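Local coordinates for protein hydrogenase maturation factor (Thermoanaerobacter tengcongensis, PDB 3VTI) that probably transfers the carbamoyl group of carbamoyl phosphate, using ATP, to the C-terminal cysteine of HypE during [NiFe] hydrogenase maturation, at residues F252-R257 and D302-M307; E334-K339 and L430-A435; K550-A555 and V610-L615. All blocks are in the same frame, centred on the assembly; numbering follows the deposited sequence.

Contact 1 of 3, residues F252-R257 and D302-M307; sequences FAVMMR and DTLGVM
M255 and M307 meet flank to flank with different first torsions: CG of M255 points opposite its own N (chi1 180°), while CG of M307 is tucked between its N and carbonyl carbon (chi1 73°). Both chains then bend at the last torsion, and they cross obliquely with CE of M255 3.8 Å from SD of M307. This pair belongs to a parallel beta ladder in the mixed sheet of the YrdC-like (telomere recombination family) domain, strand 254-255 running beside strand 303-307. The bonding pattern is the evidence. V254 brackets V306, its N donating to O of G305 at 2.8 Å and its O accepting from N of M307 at 2.9 Å. The ladder continues as N of M256 donates to O of M307 at 3.0 Å, with a C=O...N angle of 178°, so the donor sits almost straight ahead of the carbonyl. Were M255 an alanine, the sulfur of M307 would probably lose its methyl neighbour, opening a gap on this face, where I325 and M327 of strand 325-329 also pack. On the face carrying V254, L304 and V306, the extended chain of M256 reaches L304 tip to tip, CE to CD2 4.0 Å, and its SD passes V306 CG1 at about a right angle. V254 CG2 adds a second contact with the leucine, 4.1 Å from L304 CD1. Helix 259-265 lies against M256 and V306, supplying V262 and Y265. Before V254 a water takes over the linkage between the backbones: it donates to O of F252 at 2.7 Å and accepts from N of G305 at 2.8 Å.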
ATOM      1  N   PHE A 252      32.719   4.547 -47.909  1.00 41.22           N
ATOM      2  CA  PHE A 252      33.905   5.364 -47.843  1.00 39.82           C
ATOM      3  C   PHE A 252      33.871   6.410 -48.926  1.00 38.69           C
ATOM      4  O   PHE A 252      33.371   6.164 -50.029  1.00 38.68           O
ATOM      5  CB  PHE A 252      35.159   4.508 -48.023  1.00 41.46           C
ATOM      6  CG  PHE A 252      35.466   3.619 -46.846  1.00 41.85           C
ATOM      7  CD1 PHE A 252      35.391   4.107 -45.545  1.00 40.88           C
ATOM      8  CD2 PHE A 252      35.856   2.302 -47.044  1.00 42.12           C
ATOM      9  CE1 PHE A 252      35.683   3.289 -44.467  1.00 42.06           C
ATOM     10  CE2 PHE A 252      36.145   1.478 -45.973  1.00 42.38           C
ATOM     11  CZ  PHE A 252      36.058   1.968 -44.686  1.00 42.61           C
ATOM     12  N   ALA A 253      34.397   7.586 -48.599  1.00 37.31           N
ATOM     13  CA  ALA A 253      34.677   8.604 -49.590  1.00 36.28           C
ATOM     14  C   ALA A 253      35.981   8.222 -50.251  1.00 36.84           C
ATOM     15  O   ALA A 253      36.782   7.490 -49.676  1.00 37.18           O
ATOM     16  CB  ALA A 253      34.807   9.965 -48.938  1.00 35.42           C
ATOM     17  N   VAL A 254      36.188   8.730 -51.459  1.00 36.66           N
ATOM     18  CA  VAL A 254      37.370   8.420 -52.242  1.00 37.80           C
ATOM     19  C   VAL A 254      37.966   9.713 -52.775  1.00 37.76           C
ATOM     20  O   VAL A 254      37.235  10.616 -53.195  1.00 37.70           O
ATOM     21  CB  VAL A 254      37.026   7.446 -53.414  1.00 38.85           C
ATOM     22  CG1 VAL A 254      38.195   7.279 -54.371  1.00 39.57           C
ATOM     23  CG2 VAL A 254      36.596   6.075 -52.873  1.00 38.77           C
ATOM     24  N   MET A 255      39.290   9.819 -52.740  1.00 38.09           N
ATOM     25  CA  MET A 255      39.954  10.960 -53.347  1.00 37.95           C
ATOM     26  C   MET A 255      40.483  10.561 -54.709  1.00 39.15           C
ATOM     27  O   MET A 255      41.142   9.531 -54.843  1.00 39.81           O
ATOM     28  CB  MET A 255      41.083  11.512 -52.458  1.00 37.90           C
ATOM     29  CG  MET A 255      41.829  12.720 -53.065  1.00 37.09           C
ATOM     30  SD  MET A 255      43.165  13.358 -52.037  1.00 35.97           S
ATOM     31  CE  MET A 255      42.261  14.272 -50.804  1.00 32.86           C
ATOM     32  N   MET A 256      40.189  11.396 -55.706  1.00 39.52           N
ATOM     33  CA  MET A 256      40.731  11.241 -57.058  1.00 41.18           C
ATOM     34  C   MET A 256      41.539  12.484 -57.489  1.00 42.06           C
ATOM     35  O   MET A 256      41.338  13.574 -56.959  1.00 40.71           O
ATOM     36  CB  MET A 256      39.603  10.904 -58.045  1.00 41.13           C
ATOM     37  CG  MET A 256      38.947   9.568 -57.756  1.00 40.60           C
ATOM     38  SD  MET A 256      37.603   9.154 -58.869  1.00 43.72           S
ATOM     39  CE  MET A 256      36.796   7.848 -57.936  1.00 39.53           C
ATOM     40  N   ARG A 257      42.438  12.309 -58.461  1.00 44.30           N
ATOM     41  CA  ARG A 257      43.467  13.306 -58.789  1.00 45.50           C
ATOM     42  C   ARG A 257      42.940  14.551 -59.506  1.00 45.13           C
ATOM     43  O   ARG A 257      43.472  15.650 -59.330  1.00 44.57           O
ATOM     44  CB  ARG A 257      44.593  12.654 -59.602  1.00 47.56           C
ATOM     45  CG  ARG A 257      44.201  12.272 -61.034  1.00 51.31           C
ATOM     46  CD  ARG A 257      44.937  11.028 -61.561  1.00 55.61           C
ATOM     47  NE  ARG A 257      46.375  11.254 -61.636  1.00 59.27           N
ATOM     48  CZ  ARG A 257      47.278  10.640 -60.879  1.00 60.72           C
ATOM     49  NH1 ARG A 257      46.913   9.730 -59.982  1.00 59.64           N
ATOM     50  NH2 ARG A 257      48.564  10.934 -61.040  1.00 63.37           N
ATOM     51  N   ASP A 302      24.204   3.258 -55.394  1.00 44.19           N
ATOM     52  CA  ASP A 302      24.419   3.820 -56.729  1.00 44.27           C
ATOM     53  C   ASP A 302      25.153   5.169 -56.706  1.00 42.85           C
ATOM     54  O   ASP A 302      25.259   5.830 -57.738  1.00 42.82           O
ATOM     55  CB  ASP A 302      23.089   3.928 -57.504  1.00 45.00           C
ATOM     56  CG  ASP A 302      22.155   5.016 -56.961  1.00 44.37           C
ATOM     57  OD1 ASP A 302      22.219   5.337 -55.761  1.00 46.25           O
ATOM     58  OD2 ASP A 302      21.333   5.543 -57.737  1.00 44.02           O
ATOM     59  N   THR A 303      25.651   5.562 -55.530  1.00 41.23           N
ATOM     60  CA  THR A 303      26.374   6.829 -55.361  1.00 39.90           C
ATOM     61  C   THR A 303      27.742   6.629 -54.743  1.00 39.18           C
ATOM     62  O   THR A 303      27.991   5.643 -54.045  1.00 39.38           O
ATOM     63  CB  THR A 303      25.622   7.851 -54.460  1.00 38.54           C
ATOM     64  OG1 THR A 303      25.276   7.220 -53.222  1.00 39.73           O
ATOM     65  CG2 THR A 303      24.373   8.378 -55.128  1.00 38.27           C
ATOM     66  N   LEU A 304      28.614   7.605 -54.976  1.00 38.10           N
ATOM     67  CA  LEU A 304      29.954   7.594 -54.430  1.00 37.36           C
ATOM     68  C   LEU A 304      30.343   9.011 -54.039  1.00 36.13           C
ATOM     69  O   LEU A 304      30.132   9.951 -54.807  1.00 35.98           O
ATOM     70  CB  LEU A 304      30.933   7.060 -55.473  1.00 38.61           C
ATOM     71  CG  LEU A 304      32.424   7.064 -55.132  1.00 39.12           C
ATOM     72  CD1 LEU A 304      32.701   6.110 -53.983  1.00 38.15           C
ATOM     73  CD2 LEU A 304      33.260   6.706 -56.370  1.00 39.31           C
ATOM     74  N   GLY A 305      30.906   9.150 -52.842  1.00 35.01           N
ATOM     75  CA  GLY A 305      31.468  10.415 -52.389  1.00 34.08           C
ATOM     76  C   GLY A 305      32.900  10.592 -52.863  1.00 34.37           C
ATOM     77  O   GLY A 305      33.780   9.828 -52.485  1.00 35.32           O
ATOM     78  N   VAL A 306      33.130  11.599 -53.700  1.00 33.88           N
ATOM     79  CA  VAL A 306      34.439  11.856 -54.280  1.00 33.72           C
ATOM     80  C   VAL A 306      34.936  13.239 -53.865  1.00 33.37           C
ATOM     81  O   VAL A 306      34.175  14.201 -53.853  1.00 32.80           O
ATOM     82  CB  VAL A 306      34.389  11.794 -55.825  1.00 34.63           C
ATOM     83  CG1 VAL A 306      35.783  12.030 -56.425  1.00 34.62           C
ATOM     84  CG2 VAL A 306      33.801  10.459 -56.309  1.00 34.68           C
ATOM     85  N   MET A 307      36.211  13.336 -53.521  1.00 33.57           N
ATOM     86  CA  MET A 307      36.824  14.630 -53.263  1.00 33.96           C
ATOM     87  C   MET A 307      38.083  14.780 -54.128  1.00 34.91           C
ATOM     88  O   MET A 307      38.670  13.777 -54.575  1.00 35.82           O
ATOM     89  CB  MET A 307      37.156  14.785 -51.772  1.00 33.54           C
ATOM     90  CG  MET A 307      38.359  13.943 -51.308  1.00 36.77           C
ATOM     91  SD  MET A 307      38.673  13.910 -49.531  1.00 40.86           S
ATOM     92  CE  MET A 307      38.219  15.621 -49.091  1.00 39.75           C
TER
HETATM   93  O   HOH W   1      31.029   7.102 -50.922  1.00 23.02           O

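Contact 2 of 3, residues E334-K339 and L430-A435; sequences EEPICK and LDNEKA
K434 runs as an extended chain past E335 and P336, its CG set opposite the backbone N (chi1 -161°), and its NZ ends near the P336 carbonyl oxygen. Its aliphatic part slants across E335, CD passing 4.0 Å from E335 CG. The glutamate, by contrast, is bent at chi2 (-76°), and its carboxylate meets the lysine through a water, the direct OE2 to NZ separation being 4.8 Å. That water donates to E335 OE2 at 2.6 Å and to P336 O at 2.7 Å, and accepts from K434 NZ at 2.8 Å. The direct bond from K434 NZ to P336 O is weak, at 3.5 Å. The lysine's stronger polar partner is E343 of helix 341-347, its salt-bridge mate, so two carboxylates probably share in balancing its charge. P336 presents the CG and CD corner of its ring to the helix backbone, CG lying 3.7 Å from A435 CA, with CD against the A435 methyl. Y438, one turn further along, also touches the proline. N432 occupies the N-cap position of helix 433-449 and faces E335 and P336. Together these contacts form an interdomain junction: the first turn of a helix in the Kae1-like domain rests on a loop of the YrdC-like domain, beside the magnesium site that includes S329 and D367.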
ATOM      1  N   GLU A 334      33.038   6.415 -34.974  1.00 48.67           N
ATOM      2  CA  GLU A 334      32.480   7.681 -35.491  1.00 47.43           C
ATOM      3  C   GLU A 334      32.644   8.919 -34.589  1.00 46.95           C
ATOM      4  O   GLU A 334      32.024   9.966 -34.839  1.00 45.53           O
ATOM      5  CB  GLU A 334      30.995   7.505 -35.878  1.00 47.00           C
ATOM      6  CG  GLU A 334      30.785   6.800 -37.202  1.00 48.46           C
ATOM      7  CD  GLU A 334      29.331   6.666 -37.566  1.00 49.97           C
ATOM      8  OE1 GLU A 334      28.663   5.808 -36.952  1.00 51.14           O
ATOM      9  OE2 GLU A 334      28.861   7.411 -38.468  1.00 50.55           O
ATOM     10  N   GLU A 335      33.482   8.802 -33.549  1.00 47.80           N
ATOM     11  CA  GLU A 335      33.780   9.950 -32.694  1.00 47.84           C
ATOM     12  C   GLU A 335      34.559  11.027 -33.481  1.00 46.87           C
ATOM     13  O   GLU A 335      34.966  10.790 -34.623  1.00 46.30           O
ATOM     14  CB  GLU A 335      34.544   9.510 -31.432  1.00 49.39           C
ATOM     15  CG  GLU A 335      36.048   9.351 -31.606  1.00 50.67           C
ATOM     16  CD  GLU A 335      36.416   8.088 -32.351  1.00 50.90           C
ATOM     17  OE1 GLU A 335      35.733   7.069 -32.142  1.00 51.41           O
ATOM     18  OE2 GLU A 335      37.387   8.106 -33.136  1.00 50.55           O
ATOM     19  N   PRO A 336      34.726  12.223 -32.884  1.00 46.73           N
ATOM     20  CA  PRO A 336      35.537  13.252 -33.517  1.00 45.95           C
ATOM     21  C   PRO A 336      36.865  12.707 -34.041  1.00 45.98           C
ATOM     22  O   PRO A 336      37.523  11.900 -33.370  1.00 46.90           O
ATOM     23  CB  PRO A 336      35.803  14.215 -32.363  1.00 46.63           C
ATOM     24  CG  PRO A 336      34.588  14.163 -31.584  1.00 46.95           C
ATOM     25  CD  PRO A 336      34.131  12.721 -31.631  1.00 47.52           C
ATOM     26  N   ILE A 337      37.262  13.159 -35.219  1.00 44.61           N
ATOM     27  CA  ILE A 337      38.542  12.750 -35.753  1.00 44.85           C
ATOM     28  C   ILE A 337      39.695  13.302 -34.944  1.00 45.46           C
ATOM     29  O   ILE A 337      39.584  14.343 -34.313  1.00 45.76           O
ATOM     30  CB  ILE A 337      38.712  13.130 -37.205  1.00 44.05           C
ATOM     31  CG1 ILE A 337      38.639  14.644 -37.376  1.00 43.52           C
ATOM     32  CG2 ILE A 337      37.687  12.387 -38.026  1.00 44.16           C
ATOM     33  CD1 ILE A 337      39.211  15.110 -38.664  1.00 45.25           C
ATOM     34  N   CYS A 338      40.801  12.580 -34.969  1.00 45.77           N
ATOM     35  CA  CYS A 338      42.021  12.990 -34.277  1.00 46.55           C
ATOM     36  C   CYS A 338      42.617  14.243 -34.899  1.00 45.85           C
ATOM     37  O   CYS A 338      42.454  14.493 -36.092  1.00 44.79           O
ATOM     38  CB  CYS A 338      43.056  11.869 -34.314  1.00 47.68           C
ATOM     39  SG  CYS A 338      42.617  10.435 -33.343  1.00 48.90           S
ATOM     40  N   LYS A 339      43.323  15.026 -34.091  1.00 46.59           N
ATOM     41  CA  LYS A 339      43.928  16.256 -34.591  1.00 46.15           C
ATOM     42  C   LYS A 339      45.391  16.415 -34.214  1.00 47.59           C
ATOM     43  O   LYS A 339      46.143  17.080 -34.925  1.00 47.50           O
ATOM     44  CB  LYS A 339      43.124  17.478 -34.138  1.00 45.46           C
ATOM     45  CG  LYS A 339      43.445  17.980 -32.745  1.00 45.64           C
ATOM     46  CD  LYS A 339      42.636  19.217 -32.447  1.00 44.85           C
ATOM     47  CE  LYS A 339      43.007  19.832 -31.116  1.00 46.31           C
ATOM     48  NZ  LYS A 339      41.860  20.666 -30.680  1.00 46.51           N
ATOM     49  N   LEU A 430      26.290  13.722 -30.396  1.00 41.60           N
ATOM     50  CA  LEU A 430      26.574  14.012 -29.004  1.00 43.45           C
ATOM     51  C   LEU A 430      26.188  12.845 -28.117  1.00 45.03           C
ATOM     52  O   LEU A 430      25.171  12.883 -27.419  1.00 46.05           O
ATOM     53  CB  LEU A 430      25.835  15.269 -28.573  1.00 43.75           C
ATOM     54  CG  LEU A 430      26.299  16.585 -29.191  1.00 43.55           C
ATOM     55  CD1 LEU A 430      25.393  17.699 -28.713  1.00 44.92           C
ATOM     56  CD2 LEU A 430      27.743  16.877 -28.817  1.00 43.96           C
ATOM     57  N   ASP A 431      26.997  11.793 -28.168  1.00 45.88           N
ATOM     58  CA  ASP A 431      26.731  10.575 -27.416  1.00 47.37           C
ATOM     59  C   ASP A 431      28.012   9.958 -26.865  1.00 48.32           C
ATOM     60  O   ASP A 431      28.047   8.767 -26.575  1.00 49.55           O
ATOM     61  CB  ASP A 431      25.970   9.560 -28.283  1.00 46.95           C
ATOM     62  CG  ASP A 431      26.814   9.002 -29.433  1.00 47.67           C
ATOM     63  OD1 ASP A 431      27.907   9.543 -29.732  1.00 47.22           O
ATOM     64  OD2 ASP A 431      26.368   8.007 -30.049  1.00 50.10           O
ATOM     65  N   ASN A 432      29.063  10.766 -26.734  1.00 48.07           N
ATOM     66  CA  ASN A 432      30.328  10.307 -26.150  1.00 49.06           C
ATOM     67  C   ASN A 432      31.139  11.452 -25.556  1.00 48.98           C
ATOM     68  O   ASN A 432      31.038  12.587 -26.013  1.00 48.20           O
ATOM     69  CB  ASN A 432      31.169   9.530 -27.176  1.00 48.63           C
ATOM     70  CG  ASN A 432      31.405  10.314 -28.449  1.00 48.14           C
ATOM     71  OD1 ASN A 432      30.517  10.429 -29.302  1.00 47.61           O
ATOM     72  ND2 ASN A 432      32.603  10.868 -28.584  1.00 48.09           N
ATOM     73  N   GLU A 433      31.941  11.138 -24.542  1.00 50.29           N
ATOM     74  CA  GLU A 433      32.797  12.115 -23.868  1.00 50.82           C
ATOM     75  C   GLU A 433      33.587  12.973 -24.850  1.00 48.98           C
ATOM     76  O   GLU A 433      33.620  14.192 -24.712  1.00 48.77           O
ATOM     77  CB  GLU A 433      33.748  11.417 -22.883  1.00 53.05           C
ATOM     78  CG  GLU A 433      34.790  12.355 -22.226  1.00 56.41           C
ATOM     79  CD  GLU A 433      35.771  11.645 -21.286  1.00 61.86           C
ATOM     80  OE1 GLU A 433      35.648  10.408 -21.100  1.00 64.51           O
ATOM     81  OE2 GLU A 433      36.660  12.336 -20.722  1.00 63.30           O
ATOM     82  N   LYS A 434      34.211  12.335 -25.838  1.00 47.88           N
ATOM     83  CA  LYS A 434      35.057  13.044 -26.801  1.00 46.57           C
ATOM     84  C   LYS A 434      34.285  14.073 -27.620  1.00 44.43           C
ATOM     85  O   LYS A 434      34.760  15.188 -27.807  1.00 43.96           O
ATOM     86  CB  LYS A 434      35.823  12.077 -27.710  1.00 46.33           C
ATOM     87  CG  LYS A 434      37.031  12.724 -28.382  1.00 46.67           C
ATOM     88  CD  LYS A 434      37.966  11.707 -29.018  1.00 47.27           C
ATOM     89  CE  LYS A 434      39.002  12.421 -29.873  1.00 46.64           C
ATOM     90  NZ  LYS A 434      39.789  11.487 -30.739  1.00 47.54           N
ATOM     91  N   ALA A 435      33.092  13.694 -28.082  1.00 43.16           N
ATOM     92  CA  ALA A 435      32.201  14.598 -28.821  1.00 41.33           C
ATOM     93  C   ALA A 435      31.736  15.771 -27.949  1.00 41.67           C
ATOM     94  O   ALA A 435      31.656  16.904 -28.423  1.00 40.65           O
ATOM     95  CB  ALA A 435      30.997  13.837 -29.367  1.00 40.51           C
TER
HETATM   96  O   HOH W   2      39.256   9.887 -32.972  1.00 24.51           O

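Contact 3 of 3, residues K550-A555 and V610-L615; sequences KIYRTA and VRKEVL
K612 curls over Y552: bends at chi2 and chi4 (-74°) bring NZ above the ring, 4.5 Å from its centroid and 12° off the ring normal, a cation-pi contact over the face. Nearer the backbone, K612 CG packs 3.6 Å from Y552 CD1. The lysine carbonyl faces the same residue, and Y552 N donates to K612 O in a weak bond of 3.3 Å. K550 and E613 run alongside each other in the same direction, with CG of one 3.9 Å from CG of the other. NZ of K550 stays 4.7 Å from OE1 of E613; the salt bridge of this lysine is to E238 of another chain of the assembly. I551 completes the first shell, crossing R611 with CD1 4.0 Å from its CB and setting CG2 4.3 Å from V614 CG1. These residues join the N-terminal turn of helix 551-558 to the loop between helices 597-607 and 619-627, within the second subdomain of the Kae1-like domain, a member of the actin-like ATPase clan. R553 CG, in the same segment as the tyrosine, packs 4.0 Å from the ring plane on the face away from K612, toward the rim, and the hydroxyl bonds to E577 beyond. I551 also packs on A605 of helix 597-607 and A620 of helix 619-627, and R611 turns its guanidinium group toward that second helix, where NH1 forms a salt bridge with E623.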
ATOM      1  N   LYS A 550      17.722  -3.672 -35.914  1.00 52.22           N
ATOM      2  CA  LYS A 550      17.008  -4.831 -36.444  1.00 51.83           C
ATOM      3  C   LYS A 550      15.650  -4.371 -36.971  1.00 50.25           C
ATOM      4  O   LYS A 550      14.647  -4.371 -36.252  1.00 50.42           O
ATOM      5  CB  LYS A 550      16.859  -5.911 -35.369  1.00 53.57           C
ATOM      6  CG  LYS A 550      18.182  -6.430 -34.839  1.00 54.67           C
ATOM      7  CD  LYS A 550      17.976  -7.570 -33.862  1.00 58.00           C
ATOM      8  CE  LYS A 550      19.310  -8.229 -33.480  1.00 59.50           C
ATOM      9  NZ  LYS A 550      19.103  -9.509 -32.713  1.00 61.61           N
ATOM     10  N   ILE A 551      15.640  -3.971 -38.241  1.00 48.22           N
ATOM     11  CA  ILE A 551      14.496  -3.286 -38.844  1.00 46.42           C
ATOM     12  C   ILE A 551      13.304  -4.202 -39.127  1.00 46.78           C
ATOM     13  O   ILE A 551      12.199  -3.718 -39.337  1.00 46.42           O
ATOM     14  CB  ILE A 551      14.891  -2.435 -40.086  1.00 44.92           C
ATOM     15  CG1 ILE A 551      15.571  -3.288 -41.154  1.00 45.18           C
ATOM     16  CG2 ILE A 551      15.822  -1.301 -39.671  1.00 44.28           C
ATOM     17  CD1 ILE A 551      15.478  -2.705 -42.549  1.00 43.97           C
ATOM     18  N   TYR A 552      13.519  -5.517 -39.097  1.00 47.19           N
ATOM     19  CA  TYR A 552      12.398  -6.464 -39.150  1.00 47.56           C
ATOM     20  C   TYR A 552      11.441  -6.303 -37.959  1.00 47.39           C
ATOM     21  O   TYR A 552      10.261  -6.633 -38.060  1.00 47.82           O
ATOM     22  CB  TYR A 552      12.874  -7.925 -39.316  1.00 48.86           C
ATOM     23  CG  TYR A 552      13.546  -8.547 -38.107  1.00 49.64           C
ATOM     24  CD1 TYR A 552      14.943  -8.527 -37.966  1.00 49.92           C
ATOM     25  CD2 TYR A 552      12.793  -9.172 -37.114  1.00 49.86           C
ATOM     26  CE1 TYR A 552      15.570  -9.104 -36.852  1.00 49.60           C
ATOM     27  CE2 TYR A 552      13.402  -9.741 -36.006  1.00 51.01           C
ATOM     28  CZ  TYR A 552      14.783  -9.710 -35.882  1.00 51.31           C
ATOM     29  OH  TYR A 552      15.364 -10.289 -34.779  1.00 53.31           O
ATOM     30  N   ARG A 553      11.964  -5.796 -36.844  1.00 46.54           N
ATOM     31  CA  ARG A 553      11.151  -5.464 -35.673  1.00 46.83           C
ATOM     32  C   ARG A 553      10.241  -4.266 -35.945  1.00 45.27           C
ATOM     33  O   ARG A 553       9.087  -4.245 -35.506  1.00 45.64           O
ATOM     34  CB  ARG A 553      12.032  -5.162 -34.466  1.00 47.11           C
ATOM     35  CG  ARG A 553      12.834  -6.340 -33.944  1.00 49.64           C
ATOM     36  CD  ARG A 553      13.707  -5.906 -32.773  1.00 51.91           C
ATOM     37  NE  ARG A 553      12.908  -5.552 -31.601  1.00 53.61           N
ATOM     38  CZ  ARG A 553      12.656  -6.381 -30.591  1.00 55.82           C
ATOM     39  NH1 ARG A 553      13.160  -7.609 -30.595  1.00 56.92           N
ATOM     40  NH2 ARG A 553      11.909  -5.981 -29.571  1.00 55.96           N
ATOM     41  N   THR A 554      10.777  -3.274 -36.655  1.00 43.13           N
ATOM     42  CA  THR A 554      10.001  -2.118 -37.116  1.00 41.81           C
ATOM     43  C   THR A 554       8.844  -2.568 -38.026  1.00 41.96           C
ATOM     44  O   THR A 554       7.694  -2.147 -37.836  1.00 42.00           O
ATOM     45  CB  THR A 554      10.903  -1.092 -37.845  1.00 40.28           C
ATOM     46  OG1 THR A 554      12.001  -0.734 -36.990  1.00 40.25           O
ATOM     47  CG2 THR A 554      10.124   0.156 -38.222  1.00 38.25           C
ATOM     48  N   ALA A 555       9.157  -3.434 -38.989  1.00 41.73           N
ATOM     49  CA  ALA A 555       8.145  -4.043 -39.847  1.00 42.28           C
ATOM     50  C   ALA A 555       7.045  -4.670 -39.007  1.00 43.39           C
ATOM     51  O   ALA A 555       5.864  -4.398 -39.237  1.00 43.85           O
ATOM     52  CB  ALA A 555       8.766  -5.079 -40.764  1.00 42.83           C
ATOM     53  N   VAL A 610      15.237  -6.602 -48.563  1.00 50.10           N
ATOM     54  CA  VAL A 610      16.396  -5.767 -48.848  1.00 50.01           C
ATOM     55  C   VAL A 610      17.386  -5.910 -47.691  1.00 50.86           C
ATOM     56  O   VAL A 610      18.581  -6.122 -47.900  1.00 51.51           O
ATOM     57  CB  VAL A 610      16.019  -4.258 -49.024  1.00 48.65           C
ATOM     58  CG1 VAL A 610      17.282  -3.383 -49.224  1.00 46.52           C
ATOM     59  CG2 VAL A 610      15.047  -4.065 -50.174  1.00 47.85           C
ATOM     60  N   ARG A 611      16.868  -5.824 -46.473  1.00 51.57           N
ATOM     61  CA  ARG A 611      17.680  -5.775 -45.272  1.00 52.47           C
ATOM     62  C   ARG A 611      16.845  -6.222 -44.088  1.00 53.10           C
ATOM     63  O   ARG A 611      15.754  -5.716 -43.887  1.00 52.75           O
ATOM     64  CB  ARG A 611      18.114  -4.329 -45.029  1.00 51.21           C
ATOM     65  CG  ARG A 611      19.484  -4.170 -44.478  1.00 53.22           C
ATOM     66  CD  ARG A 611      20.466  -3.965 -45.599  1.00 56.63           C
ATOM     67  NE  ARG A 611      21.795  -4.402 -45.203  1.00 60.38           N
ATOM     68  CZ  ARG A 611      22.722  -4.844 -46.040  1.00 61.48           C
ATOM     69  NH1 ARG A 611      22.482  -4.925 -47.328  1.00 62.39           N
ATOM     70  NH2 ARG A 611      23.892  -5.213 -45.573  1.00 63.05           N
ATOM     71  N   LYS A 612      17.356  -7.158 -43.298  1.00 54.43           N
ATOM     72  CA  LYS A 612      16.690  -7.567 -42.063  1.00 55.26           C
ATOM     73  C   LYS A 612      17.308  -6.792 -40.892  1.00 54.74           C
ATOM     74  O   LYS A 612      16.620  -6.422 -39.942  1.00 54.58           O
ATOM     75  CB  LYS A 612      16.813  -9.085 -41.867  1.00 57.36           C
ATOM     76  CG  LYS A 612      15.562  -9.761 -41.312  1.00 58.86           C
ATOM     77  CD  LYS A 612      15.241 -11.109 -42.015  1.00 61.20           C
ATOM     78  CE  LYS A 612      14.088 -11.874 -41.321  1.00 62.01           C
ATOM     79  NZ  LYS A 612      14.503 -12.506 -40.009  1.00 61.69           N
ATOM     80  N   GLU A 613      18.609  -6.525 -40.994  1.00 54.54           N
ATOM     81  CA  GLU A 613      19.347  -5.775 -39.984  1.00 54.17           C
ATOM     82  C   GLU A 613      20.323  -4.810 -40.658  1.00 52.66           C
ATOM     83  O   GLU A 613      20.869  -5.117 -41.712  1.00 52.79           O
ATOM     84  CB  GLU A 613      20.099  -6.743 -39.072  1.00 55.95           C
ATOM     85  CG  GLU A 613      20.636  -6.121 -37.798  1.00 56.80           C
ATOM     86  CD  GLU A 613      21.562  -7.050 -37.051  1.00 60.58           C
ATOM     87  OE1 GLU A 613      21.141  -8.187 -36.745  1.00 63.06           O
ATOM     88  OE2 GLU A 613      22.709  -6.636 -36.769  1.00 61.62           O
ATOM     89  N   VAL A 614      20.529  -3.644 -40.053  1.00 51.55           N
ATOM     90  CA  VAL A 614      21.388  -2.614 -40.645  1.00 50.73           C
ATOM     91  C   VAL A 614      22.618  -2.366 -39.796  1.00 51.45           C
ATOM     92  O   VAL A 614      22.580  -2.536 -38.583  1.00 52.27           O
ATOM     93  CB  VAL A 614      20.648  -1.253 -40.876  1.00 49.18           C
ATOM     94  CG1 VAL A 614      19.490  -1.421 -41.851  1.00 47.95           C
ATOM     95  CG2 VAL A 614      20.189  -0.627 -39.560  1.00 48.12           C
ATOM     96  N   LEU A 615      23.708  -1.963 -40.440  1.00 51.89           N
ATOM     97  CA  LEU A 615      24.939  -1.624 -39.720  1.00 52.60           C
ATOM     98  C   LEU A 615      24.943  -0.186 -39.217  1.00 51.33           C
ATOM     99  O   LEU A 615      25.686   0.144 -38.295  1.00 51.94           O
ATOM    100  CB  LEU A 615      26.169  -1.900 -40.585  1.00 53.35           C
ATOM    101  CG  LEU A 615      26.350  -3.375 -40.988  1.00 55.88           C
ATOM    102  CD1 LEU A 615      27.381  -3.487 -42.105  1.00 57.29           C
ATOM    103  CD2 LEU A 615      26.740  -4.252 -39.789  1.00 57.72           C
TER

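Along the chain the three contacts come in series, each closing before the next opens. Contact 1 pairs two strands inside the mixed sheet of the YrdC-like domain, contact 2 joins that domain to the Kae1-like domain, and contact 3 lies wholly in the second Kae1-like subdomain. Strand 325-329, which neighbours strand 254-255 in the sheet, leads into the loop used by contact 2. The centres of contacts 1 and 2 are 23 Å apart, and contact 3 is 27 Å from each; none touches another. Contacts 1 and 2 both lie near the magnesium site (between side chains, F252 is about 8 Å from S329 and P336 about 6 Å from D367), whereas contact 3 lies away from it.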